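PDB 3WEU: L-lysine 6-oxidase from Marinomonas mediterranea, which oxidises the epsilon-amino group of L-lysine with a cysteine tryptophylquinone cofactor, releasing ammonium and antibacterial hydrogen peroxide. Local coordinates for residues Q609-N617 against E647-F655. Numbering follows the deposited sequence.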
loop_
_atom_site.group_PDB
_atom_site.type_symbol
_atom_site.label_atom_id
_atom_site.label_comp_id
_atom_site.label_asym_id
_atom_site.label_seq_id
_atom_site.Cartn_x
_atom_site.Cartn_y
_atom_site.Cartn_z
ATOM N N GLN A 609 -14.251 -3.012 31.933
ATOM C CA GLN A 609 -14.409 -2.027 30.907
ATOM C C GLN A 609 -13.345 -2.189 29.863
ATOM O O GLN A 609 -12.194 -2.234 30.196
ATOM C CB GLN A 609 -14.368 -0.609 31.450
ATOM C CG GLN A 609 -14.866 0.409 30.431
ATOM C CD GLN A 609 -14.535 1.819 30.853
ATOM O OE1 GLN A 609 -13.346 2.201 30.908
ATOM N NE2 GLN A 609 -15.563 2.570 31.259
ATOM N N ILE A 610 -13.704 -2.292 28.620
ATOM C CA ILE A 610 -12.720 -2.506 27.570
ATOM C C ILE A 610 -13.139 -1.762 26.351
ATOM O O ILE A 610 -14.211 -1.220 26.265
ATOM C CB ILE A 610 -12.570 -4.018 27.192
ATOM C CG1 ILE A 610 -13.697 -4.576 26.371
ATOM C CG2 ILE A 610 -12.282 -4.852 28.398
ATOM C CD1 ILE A 610 -15.064 -4.388 26.856
ATOM N N ASN A 611 -12.263 -1.728 25.366
ATOM C CA ASN A 611 -12.600 -1.004 24.141
ATOM C C ASN A 611 -13.669 -1.713 23.294
ATOM O O ASN A 611 -13.576 -2.926 22.911
ATOM C CB ASN A 611 -11.359 -0.731 23.302
ATOM C CG ASN A 611 -11.707 0.020 22.004
ATOM O OD1 ASN A 611 -11.798 -0.543 20.913
ATOM N ND2 ASN A 611 -11.876 1.315 22.133
ATOM N N TYR A 612 -14.698 -0.950 22.976
ATOM C CA TYR A 612 -15.838 -1.479 22.233
ATOM C C TYR A 612 -15.446 -2.115 20.866
ATOM O O TYR A 612 -16.040 -3.087 20.414
ATOM C CB TYR A 612 -16.838 -0.342 21.973
ATOM C CG TYR A 612 -18.001 -0.683 21.065
ATOM C CD1 TYR A 612 -19.067 -1.454 21.533
ATOM C CD2 TYR A 612 -18.041 -0.262 19.755
ATOM C CE1 TYR A 612 -20.129 -1.779 20.739
ATOM C CE2 TYR A 612 -19.100 -0.566 18.964
ATOM C CZ TYR A 612 -20.132 -1.353 19.456
ATOM O OH TYR A 612 -21.163 -1.702 18.665
ATOM N N ALA A 613 -14.540 -1.445 20.162
ATOM C CA ALA A 613 -14.160 -1.889 18.821
ATOM C C ALA A 613 -12.910 -2.748 18.808
ATOM O O ALA A 613 -12.320 -2.874 17.758
ATOM C CB ALA A 613 -13.931 -0.673 17.941
ATOM N N ARG A 614 -12.530 -3.358 19.906
ATOM C CA ARG A 614 -11.257 -4.070 19.988
ATOM C C ARG A 614 -11.290 -5.146 18.885
ATOM O O ARG A 614 -12.253 -5.875 18.722
ATOM C CB ARG A 614 -11.065 -4.634 21.343
ATOM C CG ARG A 614 -12.127 -5.665 21.791
ATOM C CD ARG A 614 -12.169 -5.866 23.278
ATOM N NE ARG A 614 -13.203 -6.819 23.612
ATOM C CZ ARG A 614 -14.512 -6.557 23.607
ATOM N NH1 ARG A 614 -14.990 -5.350 23.267
ATOM N NH2 ARG A 614 -15.377 -7.552 23.933
ATOM N N GLY A 615 -10.185 -5.251 18.165
ATOM C CA GLY A 615 -10.058 -6.213 17.114
ATOM C C GLY A 615 -10.317 -5.681 15.718
ATOM O O GLY A 615 -9.884 -6.274 14.734
ATOM N N ILE A 616 -11.071 -4.594 15.627
ATOM C CA ILE A 616 -11.294 -3.893 14.363
ATOM C C ILE A 616 -10.213 -2.857 14.302
ATOM O O ILE A 616 -10.348 -1.759 14.814
ATOM C CB ILE A 616 -12.612 -3.161 14.304
ATOM C CG1 ILE A 616 -13.751 -4.057 14.660
ATOM C CG2 ILE A 616 -12.871 -2.614 12.878
ATOM C CD1 ILE A 616 -14.149 -5.018 13.623
ATOM N N ASN A 617 -9.084 -3.258 13.758
ATOM C CA ASN A 617 -7.842 -2.479 13.884
ATOM C C ASN A 617 -7.600 -1.504 12.697
ATOM O O ASN A 617 -6.646 -0.734 12.733
ATOM C CB ASN A 617 -6.662 -3.409 14.037
ATOM C CG ASN A 617 -6.629 -4.046 15.432
ATOM O OD1 ASN A 617 -6.590 -3.315 16.434
ATOM N ND2 ASN A 617 -6.617 -5.369 15.511
ATOM N N GLU A 647 -22.008 -5.114 26.968
ATOM C CA GLU A 647 -22.009 -5.726 25.641
ATOM C C GLU A 647 -22.921 -6.950 25.677
ATOM O O GLU A 647 -22.938 -7.713 26.661
ATOM C CB GLU A 647 -20.605 -6.298 25.290
ATOM C CG GLU A 647 -19.634 -5.218 24.854
ATOM C CD GLU A 647 -18.362 -5.741 24.264
ATOM O OE1 GLU A 647 -17.933 -6.814 24.695
ATOM O OE2 GLU A 647 -17.843 -5.071 23.368
ATOM N N THR A 648 -23.631 -7.159 24.585
ATOM C CA THR A 648 -24.372 -8.406 24.314
ATOM C C THR A 648 -24.154 -8.699 22.802
ATOM O O THR A 648 -24.001 -7.744 21.992
ATOM C CB THR A 648 -25.906 -8.236 24.598
ATOM O OG1 THR A 648 -26.479 -7.210 23.770
ATOM C CG2 THR A 648 -26.182 -7.864 26.092
ATOM N N GLU A 649 -24.213 -9.979 22.436
ATOM C CA GLU A 649 -24.297 -10.409 21.053
ATOM C C GLU A 649 -23.075 -10.027 20.183
ATOM O O GLU A 649 -23.151 -10.011 18.938
ATOM C CB GLU A 649 -25.585 -9.933 20.401
ATOM C CG GLU A 649 -26.844 -10.448 21.081
ATOM C CD GLU A 649 -28.087 -10.128 20.276
ATOM O OE1 GLU A 649 -28.250 -10.747 19.183
ATOM O OE2 GLU A 649 -28.891 -9.251 20.729
ATOM N N ARG A 650 -21.917 -9.872 20.818
ATOM C CA ARG A 650 -20.665 -9.649 20.037
ATOM C C ARG A 650 -20.318 -10.956 19.359
ATOM O O ARG A 650 -20.491 -11.999 19.957
ATOM C CB ARG A 650 -19.507 -9.234 20.961
ATOM C CG ARG A 650 -18.415 -8.489 20.200
ATOM C CD ARG A 650 -17.208 -8.124 21.027
ATOM N NE ARG A 650 -16.542 -6.931 20.499
ATOM C CZ ARG A 650 -15.313 -6.867 19.964
ATOM N NH1 ARG A 650 -14.492 -7.896 19.920
ATOM N NH2 ARG A 650 -14.899 -5.718 19.495
ATOM N N ASN A 651 -19.819 -10.935 18.127
ATOM C CA ASN A 651 -19.447 -12.203 17.424
ATOM C C ASN A 651 -17.988 -12.491 17.769
ATOM O O ASN A 651 -17.027 -12.228 16.968
ATOM C CB ASN A 651 -19.687 -12.092 15.944
ATOM C CG ASN A 651 -21.126 -11.643 15.590
ATOM O OD1 ASN A 651 -21.981 -11.530 16.402
ATOM N ND2 ASN A 651 -21.364 -11.443 14.348
ATOM N N HIS A 652 -17.828 -13.022 18.963
ATOM C CA HIS A 652 -16.499 -13.178 19.532
ATOM C C HIS A 652 -15.658 -14.125 18.681
ATOM O O HIS A 652 -14.413 -13.981 18.609
ATOM C CB HIS A 652 -16.554 -13.769 20.930
ATOM C CG HIS A 652 -17.254 -12.909 21.915
ATOM N ND1 HIS A 652 -16.808 -11.655 22.258
ATOM C CD2 HIS A 652 -18.415 -13.115 22.600
ATOM C CE1 HIS A 652 -17.642 -11.143 23.149
ATOM N NE2 HIS A 652 -18.623 -12.012 23.373
ATOM N N GLU A 653 -16.335 -15.048 17.994
ATOM C CA GLU A 653 -15.622 -16.059 17.204
ATOM C C GLU A 653 -14.850 -15.509 16.016
ATOM O O GLU A 653 -13.907 -16.144 15.550
ATOM C CB GLU A 653 -16.581 -17.180 16.789
ATOM C CG GLU A 653 -16.915 -18.026 18.023
ATOM C CD GLU A 653 -17.545 -19.424 17.711
ATOM O OE1 GLU A 653 -18.125 -19.636 16.620
ATOM O OE2 GLU A 653 -17.474 -20.336 18.566
ATOM N N LEU A 654 -15.234 -14.324 15.552
ATOM C CA LEU A 654 -14.499 -13.624 14.522
ATOM C C LEU A 654 -13.074 -13.263 14.886
ATOM O O LEU A 654 -12.192 -13.161 14.024
ATOM C CB LEU A 654 -15.259 -12.370 14.116
ATOM C CG LEU A 654 -14.559 -11.537 13.040
ATOM C CD1 LEU A 654 -14.507 -12.299 11.726
ATOM C CD2 LEU A 654 -15.305 -10.243 12.847
ATOM N N PHE A 655 -12.842 -12.989 16.151
ATOM C CA PHE A 655 -11.628 -12.320 16.557
ATOM C C PHE A 655 -10.629 -13.356 17.051
ATOM O O PHE A 655 -11.007 -14.345 17.651
ATOM C CB PHE A 655 -11.948 -11.292 17.653
ATOM C CG PHE A 655 -12.864 -10.221 17.218
ATOM C CD1 PHE A 655 -12.360 -9.137 16.530
ATOM C CD2 PHE A 655 -14.210 -10.265 17.478
ATOM C CE1 PHE A 655 -13.189 -8.134 16.095
ATOM C CE2 PHE A 655 -15.065 -9.311 16.997
ATOM C CZ PHE A 655 -14.544 -8.191 16.356
HETATM O O HOH W 1 -18.292 -4.753 20.692
#
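R614 meets E647 and R650 in a buried salt-bridge network that ties the double turn 611-616, type I running into type II, to the end of strand 645-648 and the loop that follows. The bridge to E647 is bidentate and end-on: R614 NH1 lies 2.9 Å from E647 OE2 and NH2 2.8 Å from OE1, each oxygen approached on its syn side, although the two planes are turned 35° apart. N611 O, which already takes the turn's backbone bond from R614 N, also accepts from R614 NH1 (2.8 Å) on the opposite face; the extended R614 chain leaves CB with CG wedged between backbone N and carbonyl carbon (chi1 61°), which folds it back over its own turn. On one face of this guanidinium sits I610 CG1, and on the opposite face R650 stacks offset, centres 3.7 Å apart. The carboxylate probably offsets the like charges. R650 NH2 in turn grips two turn carbonyls, R614 O on an in-plane lone pair (2.8 Å) and Y612 O from above its plane.

The F655 ring, with R650 NH1 over one face, fits closely on G615 CA, 3.8 Å from CD1; I616 CD1 packs more loosely, meeting the ring edge 4.1 Å from CE1. Helix 619-625 backs I616. A bridging water donates to Y612 O and E647 OE2 and accepts from R650 NE at 2.8 Å.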